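Local atomic coordinates of 2-pyrone-4,6-dicarboxylic acid hydrolase, putative (Pseudomonas putida, PDB entry 2FFI), a protein that is of unestablished function but is probably a 2-pyrone-4,6-dicarboxylate lactonase, a hydrolase of the amidohydrolase family built on a TIM barrel. Residues T13-H18 with D271-L276; A19-R24 with G43-Q48; G57-P62 with L73-T78; V87-D92 with Q136-E141; V109-M114 with P119-A124. One frame throughout, in Å; residues are numbered along the deposited sequence.

Interaction 1 of 5, residues T13-H18 with D271-L276; sequences TAIDSH and DTARAL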
# COMPACT_ATOMS: atom_id res chain seq x y z
N THR A 13 -2.34 19.13 0.93
CA THR A 13 -2.52 19.36 -0.50
C THR A 13 -2.74 18.05 -1.28
O THR A 13 -3.60 17.99 -2.16
CB THR A 13 -1.30 20.12 -1.04
OG1 THR A 13 -1.55 20.50 -2.40
CG2 THR A 13 -0.05 19.27 -0.97
N ALA A 14 -1.97 17.00 -0.96
CA ALA A 14 -2.13 15.69 -1.60
C ALA A 14 -1.46 14.61 -0.76
O ALA A 14 -0.43 14.86 -0.12
CB ALA A 14 -1.56 15.70 -3.01
N ILE A 15 -2.03 13.40 -0.78
CA ILE A 15 -1.51 12.27 0.01
C ILE A 15 -1.00 11.05 -0.76
O ILE A 15 -1.74 10.43 -1.51
CB ILE A 15 -2.57 11.73 0.99
CG1 ILE A 15 -3.10 12.86 1.89
CG2 ILE A 15 -1.94 10.63 1.84
CD1 ILE A 15 -4.39 12.50 2.64
N ASP A 16 0.27 10.72 -0.53
CA ASP A 16 0.91 9.55 -1.15
C ASP A 16 0.70 8.32 -0.27
O ASP A 16 1.20 8.28 0.84
CB ASP A 16 2.43 9.79 -1.29
CG ASP A 16 3.21 8.52 -1.63
OD1 ASP A 16 4.47 8.58 -1.65
OD2 ASP A 16 2.58 7.45 -1.89
N SER A 17 -0.04 7.33 -0.75
CA SER A 17 -0.23 6.13 0.06
C SER A 17 0.81 5.11 -0.42
O SER A 17 1.12 5.05 -1.60
CB SER A 17 -1.65 5.57 -0.10
OG SER A 17 -1.93 5.20 -1.43
N HIS A 18 1.37 4.33 0.49
CA HIS A 18 2.37 3.33 0.12
C HIS A 18 3.76 3.88 -0.27
O HIS A 18 3.94 4.47 -1.33
CB HIS A 18 1.85 2.44 -1.02
CG HIS A 18 2.38 1.05 -0.97
ND1 HIS A 18 3.69 0.73 -1.28
CD2 HIS A 18 1.78 -0.12 -0.64
CE1 HIS A 18 3.87 -0.57 -1.15
NE2 HIS A 18 2.72 -1.11 -0.76
N ASP A 271 -8.66 12.69 -1.34
CA ASP A 271 -9.91 12.25 -0.74
C ASP A 271 -9.90 10.84 -0.17
O ASP A 271 -10.01 10.67 1.04
CB ASP A 271 -11.05 12.41 -1.74
CG ASP A 271 -11.47 13.87 -1.90
OD1 ASP A 271 -10.69 14.75 -1.47
OD2 ASP A 271 -12.58 14.12 -2.47
N THR A 272 -9.76 9.84 -1.04
CA THR A 272 -9.72 8.47 -0.57
C THR A 272 -8.68 8.22 0.51
O THR A 272 -9.03 7.86 1.63
CB THR A 272 -9.45 7.50 -1.73
OG1 THR A 272 -10.46 7.68 -2.73
CG2 THR A 272 -9.50 6.06 -1.26
N ALA A 273 -7.40 8.40 0.20
CA ALA A 273 -6.40 8.14 1.21
C ALA A 273 -6.66 8.93 2.48
O ALA A 273 -6.39 8.45 3.58
CB ALA A 273 -5.02 8.44 0.68
N ARG A 274 -7.20 10.14 2.34
CA ARG A 274 -7.48 10.99 3.51
C ARG A 274 -8.52 10.38 4.46
O ARG A 274 -8.50 10.64 5.66
CB ARG A 274 -7.97 12.37 3.05
CG ARG A 274 -8.45 13.28 4.18
CD ARG A 274 -8.72 14.66 3.64
NE ARG A 274 -9.65 14.60 2.51
CZ ARG A 274 -10.89 14.13 2.61
NH1 ARG A 274 -11.67 14.10 1.54
NH2 ARG A 274 -11.35 13.71 3.78
N ALA A 275 -9.42 9.58 3.91
CA ALA A 275 -10.44 8.94 4.73
C ALA A 275 -9.85 7.71 5.43
O ALA A 275 -9.79 7.65 6.66
CB ALA A 275 -11.63 8.55 3.88
N LEU A 276 -9.39 6.74 4.65
CA LEU A 276 -8.82 5.50 5.18
C LEU A 276 -7.74 5.71 6.25
O LEU A 276 -7.69 4.98 7.24
CB LEU A 276 -8.23 4.66 4.05
CG LEU A 276 -7.94 3.19 4.38
CD1 LEU A 276 -9.28 2.50 4.55
CD2 LEU A 276 -7.12 2.54 3.28

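Interaction 2 of 5, residues A19-R24 with G43-Q48; sequences AHVFSR and GDYLGQ. With PO4 (phosphate ion), chain C.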
# COMPACT_ATOMS: atom_id res chain seq x y z
N ALA A 19 4.73 3.65 0.60
CA ALA A 19 6.10 4.10 0.38
C ALA A 19 6.98 3.48 1.49
O ALA A 19 6.49 3.15 2.56
CB ALA A 19 6.16 5.62 0.43
N HIS A 20 8.28 3.35 1.23
CA HIS A 20 9.20 2.76 2.19
C HIS A 20 10.38 3.67 2.53
O HIS A 20 10.79 4.48 1.70
CB HIS A 20 9.75 1.44 1.64
CG HIS A 20 8.70 0.49 1.18
ND1 HIS A 20 7.81 -0.10 2.05
CD2 HIS A 20 8.36 0.06 -0.06
CE1 HIS A 20 6.95 -0.83 1.37
NE2 HIS A 20 7.26 -0.75 0.09
N VAL A 21 10.91 3.53 3.74
CA VAL A 21 12.08 4.29 4.15
C VAL A 21 12.95 3.34 4.97
O VAL A 21 12.43 2.47 5.66
CB VAL A 21 11.74 5.59 4.99
CG1 VAL A 21 10.91 6.54 4.16
CG2 VAL A 21 11.03 5.24 6.31
N PHE A 22 14.27 3.49 4.86
CA PHE A 22 15.21 2.65 5.60
C PHE A 22 16.61 3.20 5.39
O PHE A 22 16.91 3.65 4.30
CB PHE A 22 15.10 1.17 5.16
CG PHE A 22 15.04 0.98 3.66
CD1 PHE A 22 16.20 0.93 2.90
CD2 PHE A 22 13.81 0.82 3.03
CE1 PHE A 22 16.14 0.72 1.53
CE2 PHE A 22 13.74 0.61 1.66
CZ PHE A 22 14.91 0.56 0.91
N SER A 23 17.44 3.18 6.43
CA SER A 23 18.79 3.71 6.34
C SER A 23 19.85 2.66 5.99
O SER A 23 19.87 1.57 6.55
CB SER A 23 19.16 4.39 7.66
OG SER A 23 20.43 5.00 7.58
N ARG A 24 20.73 3.01 5.05
CA ARG A 24 21.80 2.13 4.61
C ARG A 24 22.77 1.87 5.76
O ARG A 24 23.35 0.78 5.88
CB ARG A 24 22.53 2.77 3.41
CG ARG A 24 23.81 2.08 2.95
CD ARG A 24 24.36 2.74 1.68
NE ARG A 24 25.77 2.44 1.43
CZ ARG A 24 26.28 1.22 1.22
NH1 ARG A 24 25.49 0.16 1.24
NH2 ARG A 24 27.58 1.07 1.01
N GLY A 43 14.33 12.00 5.11
CA GLY A 43 14.59 13.24 4.40
C GLY A 43 14.44 13.13 2.89
O GLY A 43 13.81 13.97 2.24
N ASP A 44 15.02 12.09 2.30
CA ASP A 44 14.92 11.97 0.86
C ASP A 44 13.47 11.85 0.42
O ASP A 44 13.04 12.54 -0.50
CB ASP A 44 15.71 10.76 0.35
CG ASP A 44 17.22 10.95 0.49
OD1 ASP A 44 17.95 10.12 -0.09
OD2 ASP A 44 17.66 11.90 1.17
N TYR A 45 12.72 10.98 1.08
CA TYR A 45 11.32 10.77 0.75
C TYR A 45 10.51 12.06 0.90
O TYR A 45 9.71 12.41 0.04
CB TYR A 45 10.72 9.70 1.65
CG TYR A 45 9.25 9.52 1.44
CD1 TYR A 45 8.74 9.23 0.18
CD2 TYR A 45 8.36 9.65 2.50
CE1 TYR A 45 7.37 9.06 -0.01
CE2 TYR A 45 7.00 9.48 2.32
CZ TYR A 45 6.52 9.19 1.07
OH TYR A 45 5.18 9.02 0.88
N LEU A 46 10.73 12.75 2.02
CA LEU A 46 10.04 13.99 2.29
C LEU A 46 10.38 14.98 1.19
O LEU A 46 9.52 15.74 0.75
CB LEU A 46 10.46 14.52 3.65
CG LEU A 46 9.48 14.24 4.80
CD1 LEU A 46 8.86 12.88 4.64
CD2 LEU A 46 10.20 14.36 6.13
N GLY A 47 11.62 14.96 0.72
CA GLY A 47 12.03 15.87 -0.34
C GLY A 47 11.32 15.56 -1.65
O GLY A 47 10.74 16.44 -2.29
N GLN A 48 11.37 14.30 -2.04
CA GLN A 48 10.71 13.84 -3.24
C GLN A 48 9.23 14.14 -3.19
O GLN A 48 8.61 14.36 -4.22
CB GLN A 48 10.93 12.34 -3.38
CG GLN A 48 12.35 11.99 -3.72
CD GLN A 48 12.74 12.55 -5.07
OE1 GLN A 48 13.54 13.49 -5.18
NE2 GLN A 48 12.18 11.97 -6.13
P PO4 C . 6.44 -3.11 -2.23
O1 PO4 C . 6.12 -3.11 -0.78
O2 PO4 C . 6.76 -4.49 -2.68
O3 PO4 C . 5.27 -2.62 -3.00
O4 PO4 C . 7.61 -2.23 -2.48

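Interaction 3 of 5, residues G57-P62 with L73-T78; sequences GVLVQP and LSALQT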
# COMPACT_ATOMS: atom_id res chain seq x y z
N GLY A 57 2.12 11.47 3.49
CA GLY A 57 2.42 10.16 2.94
C GLY A 57 2.22 9.05 3.95
O GLY A 57 2.08 9.31 5.14
N VAL A 58 2.21 7.82 3.46
CA VAL A 58 2.03 6.63 4.27
C VAL A 58 3.27 5.73 4.19
O VAL A 58 3.61 5.22 3.12
CB VAL A 58 0.84 5.82 3.77
CG1 VAL A 58 0.64 4.60 4.64
CG2 VAL A 58 -0.40 6.70 3.78
N LEU A 59 3.95 5.55 5.31
CA LEU A 59 5.14 4.70 5.34
C LEU A 59 4.70 3.26 5.52
O LEU A 59 4.09 2.91 6.51
CB LEU A 59 6.06 5.09 6.50
CG LEU A 59 6.64 6.52 6.52
CD1 LEU A 59 7.52 6.71 7.74
CD2 LEU A 59 7.43 6.76 5.24
N VAL A 60 5.00 2.41 4.56
CA VAL A 60 4.63 1.03 4.74
C VAL A 60 5.89 0.29 5.15
O VAL A 60 7.00 0.65 4.73
CB VAL A 60 4.05 0.42 3.45
CG1 VAL A 60 3.89 -1.07 3.60
CG2 VAL A 60 2.69 1.06 3.15
N GLN A 61 5.73 -0.70 6.01
CA GLN A 61 6.87 -1.48 6.47
C GLN A 61 7.49 -2.22 5.27
O GLN A 61 6.79 -2.89 4.51
CB GLN A 61 6.42 -2.48 7.54
CG GLN A 61 7.49 -3.49 7.94
CD GLN A 61 8.65 -2.85 8.67
OE1 GLN A 61 8.93 -1.66 8.51
NE2 GLN A 61 9.34 -3.65 9.48
N PRO A 62 8.81 -2.07 5.08
CA PRO A 62 9.48 -2.76 3.96
C PRO A 62 9.67 -4.24 4.32
O PRO A 62 10.12 -4.56 5.42
CB PRO A 62 10.79 -1.98 3.82
CG PRO A 62 11.07 -1.52 5.21
CD PRO A 62 9.73 -1.15 5.78
N LEU A 73 8.45 3.54 12.88
CA LEU A 73 7.93 4.21 14.07
C LEU A 73 8.70 5.49 14.41
O LEU A 73 8.10 6.49 14.80
CB LEU A 73 7.95 3.25 15.26
CG LEU A 73 6.64 2.50 15.56
CD1 LEU A 73 6.04 1.92 14.31
CD2 LEU A 73 6.93 1.44 16.57
N SER A 74 10.03 5.44 14.27
CA SER A 74 10.93 6.56 14.56
C SER A 74 10.74 7.71 13.55
O SER A 74 10.92 8.89 13.87
CB SER A 74 12.37 6.06 14.50
OG SER A 74 13.26 6.93 15.19
N ALA A 75 10.35 7.37 12.32
CA ALA A 75 10.15 8.38 11.29
C ALA A 75 8.77 9.02 11.41
O ALA A 75 8.56 10.15 10.95
CB ALA A 75 10.32 7.75 9.90
N LEU A 76 7.83 8.29 12.00
CA LEU A 76 6.47 8.80 12.18
C LEU A 76 6.50 9.95 13.20
O LEU A 76 5.87 10.99 13.00
CB LEU A 76 5.55 7.69 12.67
CG LEU A 76 4.42 7.24 11.73
CD1 LEU A 76 4.87 7.33 10.30
CD2 LEU A 76 4.00 5.82 12.08
N GLN A 77 7.24 9.75 14.28
CA GLN A 77 7.35 10.76 15.33
C GLN A 77 8.19 11.95 14.86
O GLN A 77 7.98 13.09 15.31
CB GLN A 77 7.98 10.14 16.58
CG GLN A 77 7.46 8.77 16.93
CD GLN A 77 8.31 8.10 18.01
OE1 GLN A 77 9.50 8.37 18.13
NE2 GLN A 77 7.68 7.20 18.77
N THR A 78 9.14 11.68 13.96
CA THR A 78 10.04 12.70 13.42
C THR A 78 9.24 13.80 12.71
O THR A 78 9.54 14.99 12.84
CB THR A 78 11.05 12.06 12.46
OG1 THR A 78 12.04 11.36 13.22
CG2 THR A 78 11.74 13.09 11.59

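Interaction 4 of 5, residues V87-D92 with Q136-E141; sequences VMLERD and QGWHVE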
# COMPACT_ATOMS: atom_id res chain seq x y z
N VAL A 87 2.33 -1.15 9.40
CA VAL A 87 3.39 -2.04 9.87
C VAL A 87 3.14 -3.54 9.62
O VAL A 87 2.13 -3.92 9.02
CB VAL A 87 3.64 -1.84 11.40
CG1 VAL A 87 4.08 -0.42 11.69
CG2 VAL A 87 2.39 -2.18 12.19
N MSE A 88 4.09 -4.37 10.05
CA MSE A 88 3.97 -5.82 9.95
C MSE A 88 4.11 -6.36 11.37
O MSE A 88 5.09 -6.09 12.06
CB MSE A 88 5.04 -6.40 9.01
CG MSE A 88 4.72 -6.17 7.52
SE MSE A 88 5.90 -7.09 6.24
CE MSE A 88 5.10 -8.88 6.36
N LEU A 89 3.11 -7.11 11.81
CA LEU A 89 3.10 -7.63 13.17
C LEU A 89 3.34 -9.13 13.26
O LEU A 89 2.96 -9.90 12.37
CB LEU A 89 1.78 -7.30 13.83
CG LEU A 89 1.41 -5.82 13.84
CD1 LEU A 89 -0.05 -5.68 14.25
CD2 LEU A 89 2.32 -5.05 14.78
N GLU A 90 3.95 -9.55 14.36
CA GLU A 90 4.23 -10.97 14.57
C GLU A 90 2.89 -11.67 14.82
O GLU A 90 1.90 -11.03 15.15
CB GLU A 90 5.16 -11.15 15.77
CG GLU A 90 6.15 -12.32 15.66
CD GLU A 90 7.49 -11.92 15.08
OE1 GLU A 90 7.73 -12.11 13.87
OE2 GLU A 90 8.32 -11.39 15.86
N ARG A 91 2.87 -12.99 14.64
CA ARG A 91 1.65 -13.77 14.82
C ARG A 91 0.78 -13.29 15.99
O ARG A 91 -0.27 -12.72 15.77
CB ARG A 91 1.99 -15.25 15.02
CG ARG A 91 0.80 -16.20 14.82
CD ARG A 91 0.61 -16.56 13.35
NE ARG A 91 1.50 -17.65 12.93
CZ ARG A 91 1.51 -18.20 11.72
NH1 ARG A 91 0.68 -17.78 10.78
NH2 ARG A 91 2.36 -19.19 11.45
N ASP A 92 1.23 -13.53 17.22
CA ASP A 92 0.46 -13.11 18.39
C ASP A 92 0.99 -11.83 19.04
O ASP A 92 2.08 -11.80 19.61
CB ASP A 92 0.39 -14.25 19.41
CG ASP A 92 1.71 -15.00 19.56
OD1 ASP A 92 2.68 -14.43 20.11
OD2 ASP A 92 1.78 -16.18 19.13
N GLN A 136 -8.92 -2.52 16.86
CA GLN A 136 -8.21 -1.24 16.74
C GLN A 136 -8.73 -0.46 15.54
O GLN A 136 -8.47 0.73 15.41
CB GLN A 136 -6.70 -1.45 16.59
CG GLN A 136 -5.87 -0.28 17.09
CD GLN A 136 -6.01 -0.09 18.59
OE1 GLN A 136 -5.67 0.96 19.12
NE2 GLN A 136 -6.49 -1.13 19.28
N GLY A 137 -9.46 -1.14 14.67
CA GLY A 137 -10.02 -0.48 13.50
C GLY A 137 -9.07 -0.44 12.33
O GLY A 137 -9.42 0.08 11.28
N TRP A 138 -7.87 -0.98 12.52
CA TRP A 138 -6.83 -1.03 11.49
C TRP A 138 -7.23 -1.85 10.28
O TRP A 138 -7.95 -2.84 10.40
CB TRP A 138 -5.53 -1.62 12.07
CG TRP A 138 -4.77 -0.68 12.93
CD1 TRP A 138 -5.11 0.60 13.24
CD2 TRP A 138 -3.51 -0.93 13.56
NE1 TRP A 138 -4.12 1.18 14.02
CE2 TRP A 138 -3.13 0.26 14.23
CE3 TRP A 138 -2.66 -2.04 13.63
CZ2 TRP A 138 -1.95 0.37 14.95
CZ3 TRP A 138 -1.47 -1.93 14.35
CH2 TRP A 138 -1.13 -0.73 15.01
N HIS A 139 -6.77 -1.46 9.10
CA HIS A 139 -7.11 -2.22 7.91
C HIS A 139 -6.00 -3.22 7.64
O HIS A 139 -4.92 -3.14 8.25
CB HIS A 139 -7.30 -1.31 6.70
CG HIS A 139 -6.10 -0.48 6.37
ND1 HIS A 139 -5.74 0.65 7.07
CD2 HIS A 139 -5.18 -0.61 5.38
CE1 HIS A 139 -4.65 1.18 6.54
NE2 HIS A 139 -4.29 0.44 5.51
N VAL A 140 -6.26 -4.16 6.74
CA VAL A 140 -5.28 -5.19 6.38
C VAL A 140 -4.88 -5.04 4.92
O VAL A 140 -5.72 -5.11 4.02
CB VAL A 140 -5.84 -6.62 6.62
CG1 VAL A 140 -7.27 -6.71 6.13
CG2 VAL A 140 -4.97 -7.65 5.89
N GLU A 141 -3.58 -4.83 4.71
CA GLU A 141 -3.03 -4.65 3.36
C GLU A 141 -2.59 -5.96 2.74
O GLU A 141 -1.87 -6.74 3.36
CB GLU A 141 -1.84 -3.70 3.39
CG GLU A 141 -1.81 -2.74 2.22
CD GLU A 141 -0.49 -2.01 2.13
OE1 GLU A 141 0.10 -1.72 3.19
OE2 GLU A 141 -0.04 -1.72 1.00

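Interaction 5 of 5, residues V109-M114 with P119-A124; sequences VRLNLM and PDLTGA. With PO4 (phosphate ion), chain C.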
# COMPACT_ATOMS: atom_id res chain seq x y z
N VAL A 109 -2.14 -2.94 8.96
CA VAL A 109 -1.13 -3.99 9.04
C VAL A 109 -1.05 -4.61 7.66
O VAL A 109 -2.07 -4.78 6.99
CB VAL A 109 -1.48 -5.13 10.05
CG1 VAL A 109 -1.52 -4.59 11.48
CG2 VAL A 109 -2.81 -5.75 9.70
N ARG A 110 0.17 -4.95 7.25
CA ARG A 110 0.41 -5.56 5.95
C ARG A 110 0.95 -6.96 6.18
O ARG A 110 1.95 -7.15 6.86
CB ARG A 110 1.44 -4.76 5.15
CG ARG A 110 1.46 -5.06 3.64
CD ARG A 110 2.84 -4.75 3.04
NE ARG A 110 2.82 -4.50 1.60
CZ ARG A 110 3.90 -4.16 0.89
NH1 ARG A 110 3.80 -3.94 -0.41
NH2 ARG A 110 5.09 -4.05 1.48
N LEU A 111 0.27 -7.95 5.62
CA LEU A 111 0.70 -9.33 5.76
C LEU A 111 1.90 -9.51 4.82
O LEU A 111 2.92 -10.10 5.20
CB LEU A 111 -0.44 -10.26 5.35
CG LEU A 111 -1.74 -10.08 6.12
CD1 LEU A 111 -2.76 -11.04 5.60
CD2 LEU A 111 -1.51 -10.30 7.60
N ASN A 112 1.74 -8.98 3.60
CA ASN A 112 2.75 -9.02 2.53
C ASN A 112 3.30 -10.41 2.22
O ASN A 112 4.34 -10.80 2.74
CB ASN A 112 3.91 -8.07 2.85
CG ASN A 112 5.01 -8.10 1.79
OD1 ASN A 112 4.84 -7.60 0.67
ND2 ASN A 112 6.14 -8.69 2.15
N LEU A 113 2.59 -11.16 1.38
CA LEU A 113 3.02 -12.51 1.02
C LEU A 113 3.99 -12.50 -0.17
O LEU A 113 5.17 -12.79 -0.01
CB LEU A 113 1.79 -13.37 0.71
CG LEU A 113 0.64 -13.33 1.72
CD1 LEU A 113 1.19 -13.36 3.15
CD2 LEU A 113 -0.17 -12.08 1.50
N MSE A 114 3.46 -12.18 -1.35
CA MSE A 114 4.23 -12.08 -2.59
C MSE A 114 5.56 -12.82 -2.58
O MSE A 114 6.58 -12.26 -2.17
CB MSE A 114 4.50 -10.61 -2.91
CG MSE A 114 4.87 -10.33 -4.35
SE MSE A 114 3.55 -10.81 -5.50
CE MSE A 114 4.39 -12.03 -6.45
N PRO A 119 -0.89 -18.23 3.16
CA PRO A 119 -1.40 -18.36 4.53
C PRO A 119 -2.91 -18.63 4.53
O PRO A 119 -3.62 -18.23 3.62
CB PRO A 119 -1.05 -17.02 5.15
CG PRO A 119 -1.28 -16.08 4.00
CD PRO A 119 -0.64 -16.81 2.83
N ASP A 120 -3.39 -19.33 5.55
CA ASP A 120 -4.81 -19.61 5.64
C ASP A 120 -5.44 -18.63 6.63
O ASP A 120 -5.58 -18.95 7.80
CB ASP A 120 -5.05 -21.04 6.11
CG ASP A 120 -6.52 -21.43 6.10
OD1 ASP A 120 -6.83 -22.62 6.30
OD2 ASP A 120 -7.37 -20.53 5.90
N LEU A 121 -5.81 -17.45 6.15
CA LEU A 121 -6.40 -16.43 7.02
C LEU A 121 -7.66 -16.89 7.76
O LEU A 121 -7.90 -16.48 8.89
CB LEU A 121 -6.71 -15.16 6.22
CG LEU A 121 -5.53 -14.29 5.78
CD1 LEU A 121 -4.70 -13.92 6.98
CD2 LEU A 121 -4.69 -15.03 4.77
N THR A 122 -8.46 -17.74 7.13
CA THR A 122 -9.68 -18.21 7.76
C THR A 122 -9.31 -19.22 8.85
O THR A 122 -10.15 -19.64 9.64
CB THR A 122 -10.62 -18.84 6.70
OG1 THR A 122 -11.98 -18.75 7.14
CG2 THR A 122 -10.26 -20.30 6.46
N GLY A 123 -8.03 -19.59 8.88
CA GLY A 123 -7.54 -20.55 9.86
C GLY A 123 -7.60 -20.03 11.28
O GLY A 123 -8.13 -18.95 11.52
N ALA A 124 -7.04 -20.78 12.23
CA ALA A 124 -7.06 -20.37 13.63
C ALA A 124 -5.71 -19.86 14.09
O ALA A 124 -5.58 -19.34 15.20
CB ALA A 124 -7.51 -21.51 14.51
P PO4 C . 6.44 -3.11 -2.23
O1 PO4 C . 6.12 -3.11 -0.78
O2 PO4 C . 6.76 -4.49 -2.68
O3 PO4 C . 5.27 -2.62 -3.00
O4 PO4 C . 7.61 -2.23 -2.48

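Interaction 1 of 5, residues T13-H18 with D271-L276
Ile15 meets helix 262-276 with two of its branches, each on a different residue. Its CG2 lies against the methyl of Ala273, with 4.0 Å between Ile15 CG2 and Ala273 CB, while the other branch sets Ile15 CD1 3.5 Å from Arg274 CA. With CG1 opposite the carbonyl carbon (chi1 -54°) and the chain then extended, the Ile15 side chain runs at about a right angle to that of Arg274, touching the arginine at its root, CA and CB. Beyond this point the arginine leads away from the strand and bends at chi3. Its guanidinium settles over the carbonyl of its own helical turn, Asp271 O lying 3.8 Å above the plane and over the centre of the group. Asp271 OD1 sits at the edge, in plane, and takes a weak salt-bridging hydrogen bond from Arg274 NH1 at 3.2 Å. The charged end is thus held within the helix, and what faces the strand is apolar. Leu276 further along touches Trp195 and Met232 of two other strands, and Ile15 also packs on Phe279. The arrangement fits a TIM barrel whose C-terminal helix closes the end of the barrel away from His18.

Interaction 2 of 5, residues A19-R24 with G43-Q48
The phenol ring of Tyr45 meets the methyl of Ala19 obliquely, near its hydroxyl end: Ala19 CB is 3.6 Å from Tyr45 CZ, and CE1 and OH are about as near. Val21 CG1 also approaches this ring at a slant, but its nearest atom is Tyr45 CB, at 4.0 Å, where the two side chains cross at about a right angle. The second flat group, the imidazole of His20, has O1 of a phosphate ion, probably from the crystallisation liquor, at its edge, near the ring plane. His20 NE2 donates to two phosphate oxygens, O1 at 2.8 Å and O4 at 3.0 Å; each bond is bent to 129° and weak, as expected when one N-H is shared. At the other end of this ring ND1 bonds to Val60 O, which fixes its rotation, and the His18 ring stands nearly upright to it. His18 and His20 make up the His-x-His signature that follows the first strand in amidohydrolase barrels. Between them Ala19 turns its methyl outward to helix 42-51. Tyr45 CG lies opposite its backbone N (chi1 175°), and this sends the ring from the helix past Ala19, where it meets the Trp237 ring with planes about 30° apart, to the carboxylate of Asp16, which is hydrogen-bonded to Tyr45 OH.

Interaction 3 of 5, residues G57-P62 with L73-T78
Leu59 sends a single methyl against helix 70-78, and the apolar contact rests on that atom. Leu59 CD1 is 3.7 Å from Ala75 CB and equally 3.7 Å from Leu76 CD1, so it fits between a short side chain and a long one on consecutive residues. The two leucines point in opposite directions and slide past each other, each meeting the other with its CD1. Leu59 reaches the helix because its CG stands opposite the carbonyl carbon (chi1 -61°) and the chain then runs straight on to CD1 (chi2 180°). Ala75 points its methyl at the incoming leucine, whereas Leu76 does not set out toward Leu59, but its end comes nearer. Helix 42-51 borders the same cluster, with Tyr45 against Leu59 and Leu42 against Ala75.

No hydrogen bond joins the two segments; polar groups are dealt with on each side separately. In the helix Thr78 OG1 donates to Ser74 O at 2.8 Å, one turn back, arriving 22° out of the carbonyl plane; this ties the hydroxyl to the last turn. On the other side Gln61 NE2 bonds to Gly66 O and Asp68 O, which braces the loop leading into the helix. The backbone of 57-62 pairs with its neighbours: Gly57 with Gln82 and Arg84, Gln61 with Val86. A leucine just past strand 56-57, packed on the helix that follows, fits the layering of a beta-alpha-beta crossover in a TIM barrel.

Interaction 4 of 5, residues V87-D92 with Q136-E141
Leu89 and Val87 converge on one corner of the Trp138 indole, the CZ3 end of its six-membered ring. Leu89 CD1 lies at the ring edge, near the plane, 4.0 Å from Trp138 CZ3, and the leucine side chain runs at about a right angle to the tryptophan. Val87 CG2 is looser, 4.4 Å from the same Trp138 CZ3, and comes in obliquely. Leu89 gets there with CG opposite its carbonyl carbon (chi1 -55°) and an extended chain beyond, so that the methyl leads. One face of the indole is covered by its own segment: Gln136 CG lies 3.8 Å above the plane, offset toward the rim.

A second shell fixes both partners. Val109 of strand 108-110 touches Leu89 and Trp138 alike, and Met101 of helix 95-102 does the same, with Ala102 beside it on the indole. The backbones are held through the strand between them, Val87 pairing with Gly108 and Arg110, and His139 with Val109. Trp138 is placed by the end of helix 127-136, where Gly137, at positive phi, completes a Schellman motif and turns the chain toward strand 139-142. Side chains from the loop 87-92 and from the residue just before strand 139-142, meeting beside strand 108-110 and against helix 95-102, fit the outer apolar layer of a TIM barrel.

Interaction 5 of 5, residues V109-M114 with P119-A124
Leu111 and Leu121 carry one half of the apolar contact, meeting through single methyls 3.7 Å apart, Leu111 CD1 on Leu121 CD1. The two side chains slide past each other in opposite directions. In the other half Leu113 and Pro119 cross obliquely: Leu113 CD1 is 3.8 Å from Pro119 CG, and Leu113 CG is 3.9 Å from Pro119 CD, so the leucine's branch point rests on the edge of the proline ring. Leu121 reaches on to Ala155 and Leu156 of helix 149-156, and Leu111 to Val140 and Leu142.

In the backbone, a type I turn runs from Asp120 to Gly123, closed by Gly123 N on Asp120 O at 2.8 Å.

The ionic part belongs to Arg110, on the strand before Leu111. Its chain, extended from CG to NE, carries the guanidinium to the phosphate, probably from the crystallisation liquor, whose O1 lies near the plane at its edge. O1 accepts from Arg110 NH2 at 2.7 Å (133°); the NH1 contact is so short that its detail is doubtful. Asn112 OD1 sits 3.5 Å above the centre of the guanidinium on one face, and NH1 also forms a salt bridge with Asp166. His167 NE2 also binds the ion. An arginine so placed suggests a site suited to anions, consistent with a dicarboxylate substrate, while the leucines and proline join the loop after strand 108-110 by apolar contact alone.

Overall arrangement
The five contacts are spread round one TIM barrel. Interactions 2 and 3 are neighbours, centres about 9 Å apart, with Ala19 O to Val60 N at 2.6 Å as a probable backbone hydrogen bond. Interaction 1 joins interaction 3 in the same way, Asp16 O to Val58 N at 2.8 Å. Interactions 4 and 5 reach the same sheet, where strands 108-110 and 139-142 are neighbours; Val87 O to Arg110 N at 2.8 Å is a probable hydrogen bond. Interactions 1 and 5 lie on opposite sides of the chain's centre, yet His18 touches Arg110. The phosphate, probably from the crystallisation liquor, is bound by His20 and Arg110, consistent with an active-site pocket there.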